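Local coordinates for sugar ABC transporter, sugar-binding protein (Streptococcus pneumoniae, PDB 2HEU) that probably captures sugars, perhaps raffinose-type oligosaccharides, outside the cell and hands them to an ABC transporter for uptake, at residues L102-A110 with T332-A340; Y120-Y129 with T288-S297. All blocks are in the same frame, centred on the assembly; numbering follows the deposited sequence.

Interaction 1 of 2, residues L102-A110 with T332-A340. With NA (sodium ion), chain E.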
loop_
_atom_site.group_PDB
_atom_site.type_symbol
_atom_site.label_atom_id
_atom_site.label_comp_id
_atom_site.label_asym_id
_atom_site.label_seq_id
_atom_site.Cartn_x
_atom_site.Cartn_y
_atom_site.Cartn_z
ATOM N N LEU A 102 3.041 -21.558 3.336
ATOM C CA LEU A 102 3.410 -20.441 2.447
ATOM C C LEU A 102 2.832 -20.657 1.048
ATOM O O LEU A 102 2.597 -19.650 0.330
ATOM C CB LEU A 102 4.913 -20.220 2.460
ATOM C CG LEU A 102 5.491 -18.996 1.827
ATOM C CD1 LEU A 102 4.944 -17.756 2.488
ATOM C CD2 LEU A 102 6.977 -19.020 1.805
ATOM N N LYS A 103 2.583 -21.880 0.653
ATOM C CA LYS A 103 2.040 -22.167 -0.645
ATOM C C LYS A 103 0.612 -21.584 -0.832
ATOM O O LYS A 103 0.101 -21.490 -1.948
ATOM C CB LYS A 103 2.036 -23.666 -0.911
ATOM C CG LYS A 103 3.441 -24.281 -0.830
ATOM C CD LYS A 103 4.499 -23.532 -1.701
ATOM C CE LYS A 103 4.221 -23.374 -3.234
ATOM N NZ LYS A 103 5.340 -22.657 -4.080
ATOM N N ARG A 104 -0.037 -21.202 0.273
ATOM C CA ARG A 104 -1.343 -20.557 0.279
ATOM C C ARG A 104 -1.291 -19.088 -0.121
ATOM O O ARG A 104 -2.364 -18.522 -0.356
ATOM C CB ARG A 104 -2.067 -20.740 1.608
ATOM C CG ARG A 104 -2.240 -22.209 1.978
ATOM C CD ARG A 104 -2.639 -22.368 3.403
ATOM N NE ARG A 104 -2.855 -23.785 3.726
ATOM C CZ ARG A 104 -3.089 -24.233 4.935
ATOM N NH1 ARG A 104 -3.140 -23.362 5.921
ATOM N NH2 ARG A 104 -3.287 -25.560 5.113
ATOM N N VAL A 105 -0.085 -18.523 -0.182
ATOM C CA VAL A 105 0.043 -17.124 -0.681
ATOM C C VAL A 105 0.106 -17.193 -2.201
ATOM O O VAL A 105 0.829 -18.012 -2.759
ATOM C CB VAL A 105 1.287 -16.509 -0.114
ATOM C CG1 VAL A 105 1.453 -15.034 -0.656
ATOM C CG2 VAL A 105 1.234 -16.481 1.435
ATOM N N LYS A 106 -0.611 -16.313 -2.859
ATOM C CA LYS A 106 -0.572 -16.242 -4.345
ATOM C C LYS A 106 0.786 -16.285 -4.946
ATOM O O LYS A 106 1.751 -15.682 -4.441
ATOM C CB LYS A 106 -1.324 -14.987 -4.783
ATOM C CG LYS A 106 -2.807 -15.201 -4.531
ATOM C CD LYS A 106 -3.682 -14.010 -4.818
ATOM C CE LYS A 106 -5.094 -14.260 -4.254
ATOM N NZ LYS A 106 -5.974 -13.081 -4.225
ATOM N N ASN A 107 0.851 -16.977 -6.081
ATOM C CA ASN A 107 2.106 -17.242 -6.800
ATOM C C ASN A 107 2.963 -15.974 -6.855
ATOM O O ASN A 107 2.526 -14.936 -7.342
ATOM C CB ASN A 107 1.766 -17.632 -8.210
ATOM C CG ASN A 107 1.310 -19.021 -8.362
ATOM O OD1 ASN A 107 1.304 -19.775 -7.390
ATOM N ND2 ASN A 107 0.999 -19.409 -9.575
ATOM N N GLY A 108 4.221 -16.112 -6.438
ATOM C CA GLY A 108 5.201 -15.038 -6.680
ATOM C C GLY A 108 5.121 -13.867 -5.718
ATOM O O GLY A 108 6.049 -13.054 -5.698
ATOM N N TYR A 109 4.089 -13.779 -4.875
ATOM C CA TYR A 109 3.937 -12.560 -4.141
ATOM C C TYR A 109 4.830 -12.450 -2.908
ATOM O O TYR A 109 5.454 -11.423 -2.688
ATOM C CB TYR A 109 2.472 -12.304 -3.785
ATOM C CG TYR A 109 2.276 -10.878 -3.296
ATOM C CD1 TYR A 109 2.438 -9.833 -4.209
ATOM C CD2 TYR A 109 2.102 -10.494 -1.978
ATOM C CE1 TYR A 109 2.412 -8.538 -3.867
ATOM C CE2 TYR A 109 2.008 -9.137 -1.568
ATOM C CZ TYR A 109 2.162 -8.177 -2.550
ATOM O OH TYR A 109 2.191 -6.863 -2.125
ATOM N N ALA A 110 4.888 -13.488 -2.074
ATOM C CA ALA A 110 5.752 -13.468 -0.903
ATOM C C ALA A 110 7.193 -13.196 -1.325
ATOM O O ALA A 110 7.950 -12.573 -0.602
ATOM C CB ALA A 110 5.621 -14.707 -0.083
ATOM N N THR A 332 -6.546 -9.564 -0.385
ATOM C CA THR A 332 -5.835 -10.629 0.240
ATOM C C THR A 332 -5.077 -11.511 -0.719
ATOM O O THR A 332 -5.620 -11.930 -1.774
ATOM C CB THR A 332 -6.733 -11.458 1.211
ATOM O OG1 THR A 332 -5.938 -12.522 1.794
ATOM C CG2 THR A 332 -7.864 -12.111 0.533
ATOM N N ALA A 333 -3.849 -11.895 -0.356
ATOM C CA ALA A 333 -3.077 -12.781 -1.119
ATOM C C ALA A 333 -3.341 -14.250 -0.793
ATOM O O ALA A 333 -2.703 -15.157 -1.355
ATOM C CB ALA A 333 -1.562 -12.512 -0.939
ATOM N N ILE A 334 -4.233 -14.524 0.130
ATOM C CA ILE A 334 -4.479 -15.905 0.583
ATOM C C ILE A 334 -5.467 -16.605 -0.346
ATOM O O ILE A 334 -6.584 -16.118 -0.599
ATOM C CB ILE A 334 -4.977 -15.873 2.007
ATOM C CG1 ILE A 334 -3.887 -15.302 2.960
ATOM C CG2 ILE A 334 -5.427 -17.301 2.471
ATOM C CD1 ILE A 334 -2.562 -15.968 2.965
ATOM N N GLU A 335 -5.064 -17.743 -0.859
ATOM C CA GLU A 335 -5.830 -18.505 -1.781
ATOM C C GLU A 335 -7.108 -18.933 -1.104
ATOM O O GLU A 335 -7.165 -19.275 0.087
ATOM C CB GLU A 335 -4.953 -19.620 -2.381
ATOM C CG GLU A 335 -3.731 -19.081 -3.226
ATOM C CD GLU A 335 -2.720 -20.121 -3.611
ATOM O OE1 GLU A 335 -2.808 -21.259 -3.060
ATOM O OE2 GLU A 335 -1.864 -19.885 -4.500
ATOM N N GLY A 336 -8.178 -18.979 -1.886
ATOM C CA GLY A 336 -9.439 -19.522 -1.426
ATOM C C GLY A 336 -10.423 -18.614 -0.704
ATOM O O GLY A 336 -11.501 -19.052 -0.333
ATOM N N VAL A 337 -10.037 -17.338 -0.478
ATOM C CA VAL A 337 -10.920 -16.381 0.161
ATOM C C VAL A 337 -11.910 -15.858 -0.905
ATOM O O VAL A 337 -11.499 -15.533 -2.005
ATOM C CB VAL A 337 -10.069 -15.243 0.750
ATOM C CG1 VAL A 337 -10.957 -14.212 1.319
ATOM C CG2 VAL A 337 -9.148 -15.865 1.814
ATOM N N LYS A 338 -13.177 -15.719 -0.604
ATOM C CA LYS A 338 -14.050 -15.080 -1.544
ATOM C C LYS A 338 -14.031 -13.577 -1.359
ATOM O O LYS A 338 -14.560 -13.045 -0.383
ATOM C CB LYS A 338 -15.462 -15.602 -1.363
ATOM C CG LYS A 338 -16.410 -15.320 -2.500
ATOM C CD LYS A 338 -17.882 -15.463 -2.002
ATOM C CE LYS A 338 -18.911 -15.117 -3.035
ATOM N NZ LYS A 338 -18.951 -13.692 -3.362
ATOM N N GLN A 339 -13.493 -12.904 -2.383
ATOM C CA GLN A 339 -13.348 -11.482 -2.271
ATOM C C GLN A 339 -14.501 -10.830 -2.995
ATOM O O GLN A 339 -15.279 -11.403 -3.777
ATOM C CB GLN A 339 -11.980 -10.998 -2.784
ATOM C CG GLN A 339 -10.803 -11.484 -1.883
ATOM C CD GLN A 339 -9.330 -11.263 -2.391
ATOM O OE1 GLN A 339 -8.663 -10.100 -2.399
ATOM N NE2 GLN A 339 -8.751 -12.456 -2.788
ATOM N N ALA A 340 -14.612 -9.593 -2.637
ATOM C CA ALA A 340 -15.697 -8.736 -3.005
ATOM C C ALA A 340 -15.870 -8.728 -4.530
ATOM O O ALA A 340 -14.841 -8.812 -5.272
ATOM C CB ALA A 340 -15.483 -7.353 -2.480
HETATM NA NA NA E . -0.599 -21.857 -4.154
HETATM O O HOH W 1 1.009 -20.122 -4.611
HETATM O O HOH W 2 -1.452 -18.573 -6.866
HETATM O O HOH W 3 -1.222 -23.930 -3.276
HETATM O O HOH W 4 1.344 -23.069 -4.729
#
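Glu335 and the backbone carbonyl of Lys103 hold one sodium ion between them. The carboxylate is bidentate, OE1 at 2.5 Å and OE2 at 2.4 Å from the sodium, while Lys103 O binds the metal at 2.3 Å and three waters complete six ligands. One of these waters donates on to Val105 O and Asn107 OD1; a second-shell water donates to Glu335 OE2 and accepts from Asn107 N, so the carboxylate is steadied from the 102-110 side as well. Close by, two backbone bonds flank the single bridge of Val105 with Ile334: Glu335 N to Arg104 O, nearly straight at 168°, and Lys106 N to Ala333 O at 2.8 Å. The CA atoms of Val105 and Ile334 add C-H...O contacts to the same two carbonyls. Beyond CG, Lys106 runs extended past Ala333 O, with CG 3.2 Å from it, and NZ ends on Thr332 O at 2.7 Å, approaching nearly head-on to that oxygen. In one of its two conformers Gln339 takes Thr332 N on OE1. The hydroxyl of Thr332 accepts from Ile334 N in an ST turn and also pairs with Phe124 O. Arg104 turns its guanidinium away, to Glu313 and Thr316. The apolar side is slight: with CG1 anti to the backbone N (chi1 179°), Val105 meets Ala333 CB through CG1 at 3.9 Å and Ile334 CD1 through CG2, and the Tyr109 ring lies obliquely beside Ala333 CB. Sodium and lysine thus pin the two loops at either end of a short backbone bridge, and the cation probably offsets the charge of Glu335 beside the Lys103 carbonyl.

Interaction 2 of 2, residues Y120-Y129 with T288-S297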
loop_
_atom_site.group_PDB
_atom_site.type_symbol
_atom_site.label_atom_id
_atom_site.label_comp_id
_atom_site.label_asym_id
_atom_site.label_seq_id
_atom_site.Cartn_x
_atom_site.Cartn_y
_atom_site.Cartn_z
ATOM N N TYR A 120 10.735 -14.397 4.627
ATOM C CA TYR A 120 10.645 -14.203 6.021
ATOM C C TYR A 120 9.347 -13.632 6.503
ATOM O O TYR A 120 9.244 -13.312 7.708
ATOM C CB TYR A 120 11.816 -13.277 6.491
ATOM C CG TYR A 120 13.201 -13.853 6.281
ATOM C CD1 TYR A 120 13.761 -14.733 7.231
ATOM C CD2 TYR A 120 13.922 -13.604 5.143
ATOM C CE1 TYR A 120 15.023 -15.287 7.100
ATOM C CE2 TYR A 120 15.161 -14.162 4.994
ATOM C CZ TYR A 120 15.695 -15.040 5.932
ATOM O OH TYR A 120 16.962 -15.553 5.796
ATOM N N ASN A 121 8.368 -13.445 5.625
ATOM C CA ASN A 121 7.155 -12.755 6.013
ATOM C C ASN A 121 6.024 -13.314 5.199
ATOM O O ASN A 121 6.210 -13.556 3.969
ATOM C CB ASN A 121 7.328 -11.248 5.806
ATOM C CG ASN A 121 6.167 -10.408 6.151
ATOM O OD1 ASN A 121 5.244 -10.254 5.380
ATOM N ND2 ASN A 121 6.221 -9.813 7.375
ATOM N N VAL A 122 4.873 -13.519 5.786
ATOM C CA VAL A 122 3.631 -13.910 5.091
ATOM C C VAL A 122 2.772 -12.669 4.878
ATOM O O VAL A 122 2.236 -12.115 5.875
ATOM C CB VAL A 122 2.796 -14.942 5.909
ATOM C CG1 VAL A 122 1.603 -15.341 5.161
ATOM C CG2 VAL A 122 3.714 -16.160 6.251
ATOM N N PRO A 123 2.691 -12.170 3.647
ATOM C CA PRO A 123 1.782 -11.021 3.428
ATOM C C PRO A 123 0.383 -11.595 3.218
ATOM O O PRO A 123 0.128 -12.240 2.207
ATOM C CB PRO A 123 2.401 -10.270 2.205
ATOM C CG PRO A 123 3.673 -11.103 1.826
ATOM C CD PRO A 123 3.475 -12.448 2.425
ATOM N N PHE A 124 -0.478 -11.441 4.207
ATOM C CA PHE A 124 -1.888 -11.855 4.102
ATOM C C PHE A 124 -2.660 -10.864 3.295
ATOM O O PHE A 124 -3.541 -11.274 2.525
ATOM C CB PHE A 124 -2.519 -11.961 5.511
ATOM C CG PHE A 124 -1.884 -12.976 6.386
ATOM C CD1 PHE A 124 -2.287 -14.269 6.338
ATOM C CD2 PHE A 124 -0.830 -12.666 7.267
ATOM C CE1 PHE A 124 -1.730 -15.237 7.152
ATOM C CE2 PHE A 124 -0.259 -13.607 8.054
ATOM C CZ PHE A 124 -0.706 -14.891 7.999
ATOM N N THR A 125 -2.517 -9.549 3.548
ATOM C CA THR A 125 -3.206 -8.541 2.812
ATOM C C THR A 125 -2.223 -7.498 2.359
ATOM O O THR A 125 -1.074 -7.425 2.831
ATOM C CB THR A 125 -4.271 -7.847 3.616
ATOM O OG1 THR A 125 -3.664 -7.087 4.665
ATOM C CG2 THR A 125 -5.339 -8.834 4.180
ATOM N N ALA A 126 -2.642 -6.672 1.390
ATOM C CA ALA A 126 -1.825 -5.561 0.924
ATOM C C ALA A 126 -2.688 -4.395 0.646
ATOM O O ALA A 126 -3.882 -4.533 0.419
ATOM C CB ALA A 126 -1.082 -5.937 -0.373
ATOM N N ASN A 127 -2.095 -3.203 0.643
ATOM C CA ASN A 127 -2.738 -2.057 0.109
ATOM C C ASN A 127 -2.511 -1.907 -1.406
ATOM O O ASN A 127 -1.744 -2.635 -1.992
ATOM C CB ASN A 127 -2.410 -0.794 0.935
ATOM C CG ASN A 127 -0.955 -0.554 1.091
ATOM O OD1 ASN A 127 -0.154 -0.691 0.169
ATOM N ND2 ASN A 127 -0.565 -0.223 2.273
ATOM N N ALA A 128 -3.240 -0.955 -1.979
ATOM C CA ALA A 128 -3.175 -0.612 -3.388
ATOM C C ALA A 128 -3.409 0.879 -3.510
ATOM O O ALA A 128 -3.746 1.552 -2.513
ATOM C CB ALA A 128 -4.129 -1.436 -4.201
ATOM N N TYR A 129 -3.287 1.398 -4.715
ATOM C CA TYR A 129 -3.455 2.829 -4.959
ATOM C C TYR A 129 -4.079 3.071 -6.286
ATOM O O TYR A 129 -3.805 2.381 -7.283
ATOM C CB TYR A 129 -2.064 3.499 -4.904
ATOM C CG TYR A 129 -2.108 5.014 -4.943
ATOM C CD1 TYR A 129 -2.005 5.750 -3.775
ATOM C CD2 TYR A 129 -2.266 5.702 -6.124
ATOM C CE1 TYR A 129 -2.067 7.180 -3.781
ATOM C CE2 TYR A 129 -2.309 7.069 -6.189
ATOM C CZ TYR A 129 -2.198 7.831 -5.010
ATOM O OH TYR A 129 -2.194 9.180 -5.106
ATOM N N THR A 288 -1.011 -0.638 -10.511
ATOM C CA THR A 288 -1.208 -0.156 -9.151
ATOM C C THR A 288 0.067 -0.439 -8.340
ATOM O O THR A 288 0.986 -1.091 -8.834
ATOM C CB THR A 288 -2.499 -0.723 -8.538
ATOM O OG1 THR A 288 -2.743 -0.057 -7.290
ATOM C CG2 THR A 288 -2.449 -2.200 -8.270
ATOM N N VAL A 289 0.095 0.110 -7.142
ATOM C CA VAL A 289 1.252 -0.002 -6.251
ATOM C C VAL A 289 0.726 -0.170 -4.840
ATOM O O VAL A 289 -0.316 0.347 -4.496
ATOM C CB VAL A 289 2.168 1.259 -6.366
ATOM C CG1 VAL A 289 1.465 2.541 -5.993
ATOM C CG2 VAL A 289 3.455 1.063 -5.590
ATOM N N GLY A 290 1.463 -0.947 -4.047
ATOM C CA GLY A 290 1.113 -1.153 -2.671
ATOM C C GLY A 290 2.033 -2.155 -2.059
ATOM O O GLY A 290 3.002 -2.621 -2.695
ATOM N N ALA A 291 1.786 -2.553 -0.794
ATOM C CA ALA A 291 2.629 -3.573 -0.152
ATOM C C ALA A 291 1.850 -4.226 0.951
ATOM O O ALA A 291 0.811 -3.796 1.367
ATOM C CB ALA A 291 3.933 -2.976 0.374
ATOM N N GLY A 292 2.441 -5.262 1.517
ATOM C CA GLY A 292 1.832 -6.023 2.619
ATOM C C GLY A 292 1.435 -5.125 3.768
ATOM O O GLY A 292 2.184 -4.229 4.168
ATOM N N ASP A 293 0.272 -5.461 4.331
ATOM C CA ASP A 293 -0.341 -4.704 5.376
ATOM C C ASP A 293 -0.490 -5.642 6.624
ATOM O O ASP A 293 0.320 -5.539 7.556
ATOM C CB ASP A 293 -1.700 -4.140 4.878
ATOM C CG ASP A 293 -2.430 -3.323 5.915
ATOM O OD1 ASP A 293 -1.711 -2.718 6.749
ATOM O OD2 ASP A 293 -3.685 -3.233 5.966
ATOM N N LEU A 294 -1.487 -6.513 6.609
ATOM C CA LEU A 294 -1.442 -7.649 7.567
ATOM C C LEU A 294 -0.419 -8.612 7.072
ATOM O O LEU A 294 -0.615 -9.262 6.023
ATOM C CB LEU A 294 -2.829 -8.276 7.695
ATOM C CG LEU A 294 -2.895 -9.275 8.912
ATOM C CD1 LEU A 294 -2.992 -8.517 10.249
ATOM C CD2 LEU A 294 -4.034 -10.261 8.743
ATOM N N ALA A 295 0.729 -8.646 7.734
ATOM C CA ALA A 295 1.938 -9.276 7.180
ATOM C C ALA A 295 2.753 -9.664 8.391
ATOM O O ALA A 295 3.104 -8.830 9.194
ATOM C CB ALA A 295 2.686 -8.340 6.261
ATOM N N TRP A 296 3.016 -10.983 8.521
ATOM C CA TRP A 296 3.607 -11.528 9.755
ATOM C C TRP A 296 4.900 -12.241 9.513
ATOM O O TRP A 296 5.089 -12.985 8.550
ATOM C CB TRP A 296 2.660 -12.511 10.451
ATOM C CG TRP A 296 1.354 -11.982 10.924
ATOM C CD1 TRP A 296 0.943 -10.655 10.949
ATOM C CD2 TRP A 296 0.225 -12.705 11.409
ATOM N NE1 TRP A 296 -0.319 -10.565 11.432
ATOM C CE2 TRP A 296 -0.788 -11.815 11.776
ATOM C CE3 TRP A 296 0.038 -14.086 11.640
ATOM C CZ2 TRP A 296 -2.017 -12.224 12.321
ATOM C CZ3 TRP A 296 -1.163 -14.474 12.192
ATOM C CH2 TRP A 296 -2.165 -13.560 12.517
ATOM N N SER A 297 5.791 -12.052 10.494
ATOM C CA SER A 297 7.076 -12.760 10.609
ATOM C C SER A 297 7.161 -13.453 11.991
ATOM O O SER A 297 6.409 -13.065 12.907
ATOM C CB SER A 297 8.226 -11.785 10.431
ATOM O OG SER A 297 8.234 -11.204 9.132
HETATM O O HOH W 5 -5.329 -5.394 6.097
#
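Phe124 points the CE2 corner of its ring at one face of Trp296, an edge-to-face pair in which the Phe124 ring and the six-membered ring of Trp296 have centroids 4.8 Å apart and planes at 65°. Val122 CG1 lies over one face of the phenylalanine, toward its rim, and Leu294 O and Trp296 CB sit in plane at its edge. Phe311 meets the indole with nearly parallel planes, Tyr23 at a steeper angle, and Met315 of helix 305-315 touches both side chains. Leu294 O is gripped twice, by Phe124 N at 2.8 Å and by Thr125 N on a lone pair. The threonine hydroxyl, set between its own N and carbonyl carbon (chi1 67°), accepts from Leu294 N at 3.0 Å and donates to a water that bonds in turn to Asp293 OD2, itself salt-bridged to Lys27. At one end Ser297 OG donates to Tyr120 O at 2.7 Å and accepts from Asn121 ND2; Asn121 OD1, buried against Ala295 CB, has no polar partner in the model. Farther along, Asn127 OD1 accepts from Ala291 N at 2.9 Å, the donor lying above the amide plane, and also from Trp361. At the far end Thr288 OG1 donates to Tyr129 O. Gly290 CA makes a C-H...O contact to Asn127 O at 3.3 Å. Val122 and Trp296 form an antiparallel hydrogen-bonded pair and Pro123 with Ala295 the next, non-hydrogen-bonded one, closing the outer edge of the five-stranded mixed sheet. From there the paired chains run on to strands 288-290 and 129-134 of other sheets, consistent with the interdomain connections of a periplasmic binding protein.

Overall arrangement
Interaction 2 is nested along the chain inside the loop closed by interaction 1, and the two lie with centres about 11 Å apart. They join directly at Phe124, whose O lies 3.0 Å from Ala333 N in a probable hydrogen bond, while Ile334 CD1 packs on Phe124 CD1 at 3.8 Å. Segment 332-340 is therefore attached both to 102-110 and to 120-129. The sodium ion belongs to interaction 1, about 12 Å from the side chain of Val122. Interaction 2 is the more central, about 7 Å from the chain centre to its own centre, against 16 Å for interaction 1. No sugar is bound in this apo structure.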